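Local coordinates for protein beta carbonic anhydrase (Burkholderia pseudomallei, PDB 6YJN) that probably catalyses, with one zinc ion per subunit, the reversible conversion of hydrogencarbonate and a proton into carbon dioxide and water, at residues V84-F87 and A88-L92; D121-L124 and H125-Q128; N170-W173 and A174-Q177. One frame throughout, in Å; residues are numbered along the deposited sequence.

Contact 1: V84-F87 and A88-L92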
ATOM      1  N   VAL A  84     -10.310   4.307  -5.576  1.00 74.14           N
ATOM      2  CA  VAL A  84     -11.764   4.362  -5.520  1.00 69.35           C
ATOM      3  C   VAL A  84     -12.230   5.822  -5.476  1.00 69.52           C
ATOM      4  O   VAL A  84     -13.117   6.213  -6.243  1.00 65.88           O
ATOM      5  CB  VAL A  84     -12.317   3.528  -4.342  1.00 71.48           C
ATOM      6  CG1 VAL A  84     -13.806   3.721  -4.146  1.00 81.59           C
ATOM      7  CG2 VAL A  84     -12.010   2.040  -4.469  1.00 67.47           C
ATOM      8  N   ILE A  85     -11.596   6.634  -4.616  1.00 68.78           N
ATOM      9  CA  ILE A  85     -12.030   8.006  -4.364  1.00 63.96           C
ATOM     10  C   ILE A  85     -11.735   8.906  -5.561  1.00 71.15           C
ATOM     11  O   ILE A  85     -12.612   9.651  -6.009  1.00 70.93           O
ATOM     12  CB  ILE A  85     -11.423   8.566  -3.067  1.00 61.04           C
ATOM     13  CG1 ILE A  85     -11.812   7.714  -1.858  1.00 67.25           C
ATOM     14  CG2 ILE A  85     -11.750  10.040  -2.865  1.00 54.77           C
ATOM     15  CD1 ILE A  85     -10.811   7.789  -0.721  1.00 66.61           C
ATOM     16  N   GLN A  86     -10.491   8.863  -6.046  1.00 73.12           N
ATOM     17  CA  GLN A  86     -10.147   9.632  -7.228  1.00 76.09           C
ATOM     18  C   GLN A  86     -11.070   9.244  -8.387  1.00 83.74           C
ATOM     19  O   GLN A  86     -11.429  10.090  -9.205  1.00 90.99           O
ATOM     20  CB  GLN A  86      -8.663   9.485  -7.550  1.00 76.34           C
ATOM     21  CG  GLN A  86      -8.221  10.360  -8.717  1.00 88.52           C
ATOM     22  CD  GLN A  86      -8.430   9.701 -10.063  1.00 83.20           C
ATOM     23  OE1 GLN A  86      -8.354   8.476 -10.189  1.00 76.43           O
ATOM     24  NE2 GLN A  86      -8.697  10.516 -11.077  1.00 62.81           N
ATOM     25  N   PHE A  87     -11.495   7.975  -8.428  1.00 73.99           N
ATOM     26  CA  PHE A  87     -12.388   7.506  -9.473  1.00 77.04           C
ATOM     27  C   PHE A  87     -13.815   8.014  -9.239  1.00 83.34           C
ATOM     28  O   PHE A  87     -14.501   8.428 -10.172  1.00 83.81           O
ATOM     29  CB  PHE A  87     -12.343   5.979  -9.528  1.00 87.42           C
ATOM     30  CG  PHE A  87     -12.859   5.326 -10.790  1.00 86.32           C
ATOM     31  CD1 PHE A  87     -14.213   5.345 -11.111  1.00 75.56           C
ATOM     32  CD2 PHE A  87     -11.990   4.636 -11.632  1.00 81.34           C
ATOM     33  CE1 PHE A  87     -14.674   4.717 -12.260  1.00 76.99           C
ATOM     34  CE2 PHE A  87     -12.456   3.993 -12.772  1.00 78.34           C
ATOM     35  CZ  PHE A  87     -13.800   4.033 -13.080  1.00 80.35           C
ATOM     36  N   ALA A  88     -14.274   7.973  -7.988  1.00 74.05           N
ATOM     37  CA  ALA A  88     -15.625   8.407  -7.693  1.00 71.48           C
ATOM     38  C   ALA A  88     -15.783   9.916  -7.901  1.00 69.06           C
ATOM     39  O   ALA A  88     -16.747  10.362  -8.517  1.00 71.73           O
ATOM     40  CB  ALA A  88     -15.975   7.979  -6.293  1.00 80.28           C
ATOM     41  N   VAL A  89     -14.843  10.699  -7.362  1.00 64.85           N
ATOM     42  CA  VAL A  89     -14.880  12.156  -7.391  1.00 63.39           C
ATOM     43  C   VAL A  89     -14.557  12.693  -8.792  1.00 74.01           C
ATOM     44  O   VAL A  89     -15.362  13.414  -9.390  1.00 67.45           O
ATOM     45  CB  VAL A  89     -13.888  12.742  -6.363  1.00 56.34           C
ATOM     46  CG1 VAL A  89     -13.840  14.259  -6.392  1.00 49.03           C
ATOM     47  CG2 VAL A  89     -14.117  12.229  -4.956  1.00 55.09           C
ATOM     48  N   ASP A  90     -13.345  12.387  -9.285  1.00 83.40           N
ATOM     49  CA  ASP A  90     -12.817  12.990 -10.500  1.00 83.98           C
ATOM     50  C   ASP A  90     -13.595  12.534 -11.731  1.00 85.13           C
ATOM     51  O   ASP A  90     -13.723  13.294 -12.682  1.00105.60           O
ATOM     52  CB  ASP A  90     -11.347  12.648 -10.733  1.00 82.10           C
ATOM     53  CG  ASP A  90     -10.369  13.421  -9.870  1.00 89.72           C
ATOM     54  OD1 ASP A  90     -10.819  14.194  -8.988  1.00 93.41           O
ATOM     55  OD2 ASP A  90      -9.157  13.236 -10.089  1.00 96.26           O
ATOM     56  N   LEU A  91     -14.109  11.305 -11.722  1.00 80.02           N
ATOM     57  CA  LEU A  91     -14.685  10.781 -12.945  1.00 83.18           C
ATOM     58  C   LEU A  91     -16.180  10.512 -12.817  1.00 81.82           C
ATOM     59  O   LEU A  91     -16.892  10.422 -13.813  1.00 98.96           O
ATOM     60  CB  LEU A  91     -13.968   9.489 -13.338  1.00 94.13           C
ATOM     61  CG  LEU A  91     -14.397   8.942 -14.696  1.00 85.88           C
ATOM     62  CD1 LEU A  91     -13.452   9.442 -15.774  1.00 87.69           C
ATOM     63  CD2 LEU A  91     -14.480   7.422 -14.683  1.00 82.90           C
ATOM     64  N   LEU A  92     -16.672  10.283 -11.612  1.00 76.93           N
ATOM     65  CA  LEU A  92     -18.088   9.976 -11.577  1.00 80.39           C
ATOM     66  C   LEU A  92     -18.813  11.223 -11.118  1.00 82.50           C
ATOM     67  O   LEU A  92     -20.042  11.290 -11.162  1.00 70.84           O
ATOM     68  CB  LEU A  92     -18.345   8.766 -10.679  1.00 81.15           C
ATOM     69  CG  LEU A  92     -17.805   7.465 -11.262  1.00 84.34           C
ATOM     70  CD1 LEU A  92     -18.430   6.248 -10.592  1.00 67.76           C
ATOM     71  CD2 LEU A  92     -18.040   7.438 -12.766  1.00 80.53           C
TER
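I85 and V89, one turn apart in helix 79-92, run alongside each other and point the same way, their CG2 methyls meeting at 3.8 Å. This is the close-packed side: V84, I85 and A88 press on L42 of strand 41-46, while V89 reaches A172 of helix 167-174. V89 N gives I85 O a nearly straight bond (N-H...O 173°). The helix is the connection of a beta-alpha-beta crossover, leading from strand 64-69 to the parallel strand 96-102 and packing against strand 41-46 between them. L91 is exposed, D90 and L92 partly so, while F87 stays buried; L91 CD2 sits over one face of the F87 ring, 4.0 Å from the centroid, in a CH-pi contact. F87 turns CG opposite its own backbone N (chi1 -162°), and L91 does likewise. L92 CG comes to the ring edge, 4.2 Å from F87 CD1. On the more polar flank, Q86 NE2 donates to the anti side of D90 OD2 at 2.9 Å; the oxygen lies near the amide plane, but the carboxylate is turned 80° from it. The same amide also bonds V117 O and A120 N of the second subunit, and D90 OD1 belongs to a salt bridge with R175.

Contact 2: D121-L124 and H125-Q128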
ATOM      1  N   ASP A 121      -3.991  -7.211  12.403  1.00 71.77           N
ATOM      2  CA  ASP A 121      -3.650  -6.430  13.580  1.00 72.80           C
ATOM      3  C   ASP A 121      -3.020  -5.126  13.110  1.00 69.75           C
ATOM      4  O   ASP A 121      -3.347  -4.066  13.638  1.00 74.09           O
ATOM      5  CB  ASP A 121      -2.760  -7.186  14.569  1.00 74.78           C
ATOM      6  CG  ASP A 121      -3.432  -8.409  15.168  1.00 82.05           C
ATOM      7  OD1 ASP A 121      -4.676  -8.398  15.274  1.00 86.00           O
ATOM      8  OD2 ASP A 121      -2.710  -9.371  15.504  1.00 84.31           O
ATOM      9  N   ASN A 122      -2.161  -5.236  12.088  1.00 67.86           N
ATOM     10  CA  ASN A 122      -1.469  -4.098  11.509  1.00 70.47           C
ATOM     11  C   ASN A 122      -2.508  -3.099  11.022  1.00 76.98           C
ATOM     12  O   ASN A 122      -2.414  -1.910  11.333  1.00 74.75           O
ATOM     13  CB  ASN A 122      -0.491  -4.509  10.408  1.00 78.26           C
ATOM     14  CG  ASN A 122       0.579  -5.471  10.892  1.00 89.62           C
ATOM     15  OD1 ASN A 122       1.448  -5.114  11.694  1.00 84.46           O
ATOM     16  ND2 ASN A 122       0.518  -6.702  10.413  1.00 85.93           N
ATOM     17  N   TRP A 123      -3.512  -3.606  10.294  1.00 71.66           N
ATOM     18  CA  TRP A 123      -4.514  -2.725   9.716  1.00 71.96           C
ATOM     19  C   TRP A 123      -5.287  -2.048  10.852  1.00 66.21           C
ATOM     20  O   TRP A 123      -5.495  -0.845  10.822  1.00 71.94           O
ATOM     21  CB  TRP A 123      -5.387  -3.450   8.657  1.00 69.94           C
ATOM     22  CG  TRP A 123      -6.363  -2.583   7.916  1.00 64.42           C
ATOM     23  CD1 TRP A 123      -7.646  -2.293   8.291  1.00 67.94           C
ATOM     24  CD2 TRP A 123      -6.164  -1.894   6.668  1.00 72.19           C
ATOM     25  NE1 TRP A 123      -8.249  -1.460   7.387  1.00 69.88           N
ATOM     26  CE2 TRP A 123      -7.358  -1.185   6.385  1.00 75.63           C
ATOM     27  CE3 TRP A 123      -5.106  -1.795   5.761  1.00 68.27           C
ATOM     28  CZ2 TRP A 123      -7.508  -0.387   5.251  1.00 73.87           C
ATOM     29  CZ3 TRP A 123      -5.250  -0.981   4.658  1.00 66.98           C
ATOM     30  CH2 TRP A 123      -6.434  -0.297   4.398  1.00 68.04           C
ATOM     31  N   LEU A 124      -5.626  -2.790  11.905  1.00 63.19           N
ATOM     32  CA  LEU A 124      -6.460  -2.237  12.961  1.00 67.64           C
ATOM     33  C   LEU A 124      -5.710  -1.203  13.804  1.00 63.32           C
ATOM     34  O   LEU A 124      -6.312  -0.453  14.569  1.00 62.41           O
ATOM     35  CB  LEU A 124      -6.939  -3.390  13.837  1.00 64.80           C
ATOM     36  CG  LEU A 124      -7.857  -4.386  13.141  1.00 69.42           C
ATOM     37  CD1 LEU A 124      -7.986  -5.646  13.976  1.00 71.74           C
ATOM     38  CD2 LEU A 124      -9.226  -3.788  12.848  1.00 60.59           C
ATOM     39  N   HIS A 125      -4.388  -1.182  13.676  1.00 65.92           N
ATOM     40  CA  HIS A 125      -3.603  -0.205  14.402  1.00 72.73           C
ATOM     41  C   HIS A 125      -4.145   1.184  14.114  1.00 66.99           C
ATOM     42  O   HIS A 125      -4.206   2.024  15.011  1.00 63.36           O
ATOM     43  CB  HIS A 125      -2.127  -0.319  14.042  1.00 74.36           C
ATOM     44  CG  HIS A 125      -1.436  -1.403  14.794  1.00 80.18           C
ATOM     45  ND1 HIS A 125      -1.517  -1.510  16.167  1.00 90.28           N
ATOM     46  CD2 HIS A 125      -0.635  -2.409  14.376  1.00 87.45           C
ATOM     47  CE1 HIS A 125      -0.801  -2.548  16.562  1.00 98.01           C
ATOM     48  NE2 HIS A 125      -0.240  -3.115  15.477  1.00 78.51           N
ATOM     49  N   HIS A 126      -4.566   1.370  12.861  1.00 59.04           N
ATOM     50  CA  HIS A 126      -5.192   2.601  12.420  1.00 61.64           C
ATOM     51  C   HIS A 126      -6.326   3.001  13.365  1.00 67.90           C
ATOM     52  O   HIS A 126      -6.492   4.177  13.692  1.00 65.29           O
ATOM     53  CB  HIS A 126      -5.616   2.477  10.956  1.00 55.27           C
ATOM     54  CG  HIS A 126      -4.467   2.244  10.028  1.00 71.30           C
ATOM     55  ND1 HIS A 126      -3.382   3.104   9.947  1.00 70.11           N
ATOM     56  CD2 HIS A 126      -4.223   1.260   9.126  1.00 77.95           C
ATOM     57  CE1 HIS A 126      -2.529   2.652   9.038  1.00 70.12           C
ATOM     58  NE2 HIS A 126      -3.019   1.522   8.524  1.00 70.33           N
ATOM     59  N   VAL A 127      -7.080   2.004  13.832  1.00 69.88           N
ATOM     60  CA  VAL A 127      -8.249   2.239  14.655  1.00 64.36           C
ATOM     61  C   VAL A 127      -7.809   2.391  16.110  1.00 72.85           C
ATOM     62  O   VAL A 127      -8.341   3.221  16.852  1.00 73.75           O
ATOM     63  CB  VAL A 127      -9.251   1.093  14.457  1.00 69.60           C
ATOM     64  CG1 VAL A 127     -10.345   1.087  15.509  1.00 71.52           C
ATOM     65  CG2 VAL A 127      -9.824   1.106  13.046  1.00 70.50           C
ATOM     66  N   GLN A 128      -6.805   1.608  16.507  1.00 71.43           N
ATOM     67  CA  GLN A 128      -6.203   1.825  17.811  1.00 77.64           C
ATOM     68  C   GLN A 128      -5.737   3.285  17.930  1.00 79.13           C
ATOM     69  O   GLN A 128      -5.724   3.864  19.023  1.00 73.44           O
ATOM     70  CB  GLN A 128      -5.097   0.791  18.038  1.00 73.56           C
ATOM     71  CG  GLN A 128      -5.613  -0.576  18.452  1.00 83.63           C
ATOM     72  CD  GLN A 128      -4.548  -1.643  18.372  1.00 95.56           C
ATOM     73  OE1 GLN A 128      -4.535  -2.499  17.480  1.00 95.06           O
ATOM     74  NE2 GLN A 128      -3.613  -1.583  19.303  1.00105.03           N
TER
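The imidazole of H125 carries D121 O over one face, displaced towards the rim, with CD2 the nearest ring atom at 3.3 Å. With CG beside its backbone N (chi1 -82°), H125 folds back over the preceding turn and also brings CD2 to 3.4 Å from N122 CA. The next imidazole behaves differently. H126 turns its edge to the face of the six-membered ring of W123, an edge-to-face pair with centroids 5.7 Å apart and planes at 84°. Both histidines meet H76 of the third subunit, H126 again edge-to-face. H126 NE2 is hydrogen-bonded to T77 OG1 of that subunit, which helps fix the turn of the ring, whereas W123 NE1 has a weak bond to I70 O of its own chain.

Along the backbone, H125 N bonds N122 O and, weakly, D121 O, while H126 N reaches W123 O at 3.2 Å. L124 O accepts from both V127 N, at 2.7 Å, and Q128 N, at 2.9 Å, the latter bond being the straighter (N-H...O 164°). D121 OD2 accepts from V117 N and G118 N, tying the start of the helix to the chain before it. On another side, L124 packs on A110 of helix 106-112, its side chain about 8 Å from the zinc ion. Helix 120-133 thus joins the surroundings of the metal site to a histidine-rich subunit interface of this tetrameric beta-carbonic anhydrase.

Contact 3: N170-W173 and A174-Q177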
ATOM      1  N   ASN A 170      -9.084  17.813  -1.846  1.00 73.40           N
ATOM      2  CA  ASN A 170      -8.656  19.199  -1.734  1.00 76.68           C
ATOM      3  C   ASN A 170      -8.594  19.851  -3.107  1.00 78.66           C
ATOM      4  O   ASN A 170      -8.961  21.009  -3.259  1.00 90.10           O
ATOM      5  CB  ASN A 170      -7.328  19.351  -1.005  1.00 80.96           C
ATOM      6  CG  ASN A 170      -7.523  19.482   0.489  1.00102.09           C
ATOM      7  OD1 ASN A 170      -8.126  20.449   0.954  1.00103.03           O
ATOM      8  ND2 ASN A 170      -7.026  18.513   1.244  1.00111.78           N
ATOM      9  N   ASP A 171      -8.140  19.082  -4.095  1.00 78.27           N
ATOM     10  CA  ASP A 171      -8.023  19.535  -5.467  1.00 71.94           C
ATOM     11  C   ASP A 171      -9.397  19.807  -6.069  1.00 69.97           C
ATOM     12  O   ASP A 171      -9.563  20.744  -6.843  1.00 74.67           O
ATOM     13  CB  ASP A 171      -7.276  18.494  -6.295  1.00 75.91           C
ATOM     14  CG  ASP A 171      -5.776  18.572  -6.104  1.00 88.07           C
ATOM     15  OD1 ASP A 171      -5.312  19.560  -5.473  1.00 87.72           O
ATOM     16  OD2 ASP A 171      -5.083  17.643  -6.586  1.00 99.38           O
ATOM     17  N   ALA A 172     -10.367  18.946  -5.752  1.00 71.10           N
ATOM     18  CA  ALA A 172     -11.710  19.076  -6.291  1.00 66.55           C
ATOM     19  C   ALA A 172     -12.311  20.398  -5.830  1.00 77.26           C
ATOM     20  O   ALA A 172     -12.897  21.119  -6.645  1.00 75.28           O
ATOM     21  CB  ALA A 172     -12.561  17.903  -5.881  1.00 58.69           C
ATOM     22  N   TRP A 173     -12.149  20.684  -4.524  1.00 78.57           N
ATOM     23  CA  TRP A 173     -12.572  21.940  -3.924  1.00 84.94           C
ATOM     24  C   TRP A 173     -11.804  23.087  -4.576  1.00 88.74           C
ATOM     25  O   TRP A 173     -12.406  24.030  -5.086  1.00 90.66           O
ATOM     26  CB  TRP A 173     -12.435  21.927  -2.392  1.00 84.06           C
ATOM     27  CG  TRP A 173     -13.400  21.013  -1.690  1.00 82.05           C
ATOM     28  CD1 TRP A 173     -14.603  20.566  -2.161  1.00 79.36           C
ATOM     29  CD2 TRP A 173     -13.250  20.432  -0.378  1.00 75.86           C
ATOM     30  NE1 TRP A 173     -15.205  19.747  -1.241  1.00 80.17           N
ATOM     31  CE2 TRP A 173     -14.403  19.651  -0.137  1.00 72.69           C
ATOM     32  CE3 TRP A 173     -12.262  20.492   0.612  1.00 73.12           C
ATOM     33  CZ2 TRP A 173     -14.585  18.938   1.049  1.00 75.79           C
ATOM     34  CZ3 TRP A 173     -12.448  19.787   1.784  1.00 73.10           C
ATOM     35  CH2 TRP A 173     -13.587  19.011   1.997  1.00 68.09           C
ATOM     36  N   ALA A 174     -10.473  22.967  -4.607  1.00 92.06           N
ATOM     37  CA  ALA A 174      -9.639  23.931  -5.307  1.00 87.06           C
ATOM     38  C   ALA A 174     -10.267  24.282  -6.655  1.00 94.97           C
ATOM     39  O   ALA A 174     -10.366  25.460  -6.988  1.00100.09           O
ATOM     40  CB  ALA A 174      -8.238  23.389  -5.478  1.00 85.41           C
ATOM     41  N   ARG A 175     -10.701  23.259  -7.410  1.00 95.50           N
ATOM     42  CA  ARG A 175     -11.128  23.448  -8.789  1.00100.59           C
ATOM     43  C   ARG A 175     -12.635  23.714  -8.871  1.00108.58           C
ATOM     44  O   ARG A 175     -13.225  23.639  -9.951  1.00104.81           O
ATOM     45  CB  ARG A 175     -10.659  22.297  -9.687  1.00101.90           C
ATOM     46  CG  ARG A 175     -11.699  21.218  -9.945  1.00 95.68           C
ATOM     47  CD  ARG A 175     -11.179  20.143 -10.877  1.00 92.07           C
ATOM     48  NE  ARG A 175     -11.659  18.869 -10.363  1.00107.93           N
ATOM     49  CZ  ARG A 175     -11.032  18.120  -9.455  1.00 95.04           C
ATOM     50  NH1 ARG A 175      -9.862  18.496  -8.964  1.00 76.40           N
ATOM     51  NH2 ARG A 175     -11.576  16.984  -9.058  1.00 92.19           N
ATOM     52  N   GLY A 176     -13.246  24.033  -7.722  1.00111.92           N
ATOM     53  CA  GLY A 176     -14.619  24.511  -7.674  1.00 96.76           C
ATOM     54  C   GLY A 176     -15.653  23.399  -7.499  1.00 94.99           C
ATOM     55  O   GLY A 176     -16.736  23.644  -6.978  1.00104.17           O
ATOM     56  N   GLN A 177     -15.308  22.180  -7.926  1.00100.32           N
ATOM     57  CA  GLN A 177     -16.250  21.075  -7.984  1.00 96.27           C
ATOM     58  C   GLN A 177     -16.950  20.909  -6.637  1.00 98.04           C
ATOM     59  O   GLN A 177     -16.291  20.687  -5.621  1.00110.35           O
ATOM     60  CB  GLN A 177     -15.558  19.780  -8.419  1.00 89.29           C
ATOM     61  CG  GLN A 177     -16.542  18.662  -8.756  1.00 80.81           C
ATOM     62  CD  GLN A 177     -15.859  17.391  -9.189  1.00 89.77           C
ATOM     63  OE1 GLN A 177     -14.746  17.404  -9.717  1.00 99.87           O
ATOM     64  NE2 GLN A 177     -16.515  16.266  -8.952  1.00 95.70           N
TER
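The guanidinium of R175 folds back across A172 in the C-terminal cap of helix 167-174, where R175 is the first residue to leave helical angles and a glycine follows. A172 CA lies over one face of the flat group, 3.4 Å from R175 CZ, and A172 CB is 3.5 Å from R175 NH2. A bend at chi3 (140°) carries the group back over the helix. The carboxylate of D171 stays apart, its OD2 5.4 Å from R175 NH1, and the charge is instead paired with D90 OD1. Q177 steadies the guanidinium from the chain that follows: its OE1 accepts from R175 NH2 at 3.3 Å, from above the amide plane, and only weakly from R175 NE. Q177 NE2, in turn, is probably held by V89 O.

Behind these side chains stands the helix end. A174 N gives N170 O an almost straight bond (N-H...O 168°), and R175 N follows to D171 O. G176 N then returns to W173 O at 2.8 Å, and the lack of a side chain lets G176 adopt phi 91° without crowding the preceding carbonyl oxygen. W173 NE1 is bonded to L179 O; close by, Q177 O lies in the indole plane at the ring's edge, 3.9 Å from W173 CD1.

Contacts 1 and 3 touch directly, through one salt bridge (D90 OD1 to R175 NH2, 2.9 Å), one probable hydrogen bond and apolar packing. Together they join the later part of helix 79-92 to the end of helix 167-174. Contact 1 is largely buried and mostly apolar, whereas contact 3 lies at the surface, with an arginine, a glutamine and a turning backbone. Contact 2 stands apart, its centre about 26 Å from that of contact 1 and 31 Å from that of contact 3. Partly buried, it relies on aromatic rings at a subunit interface; contact 1 also touches another subunit, but contact 3 touches none.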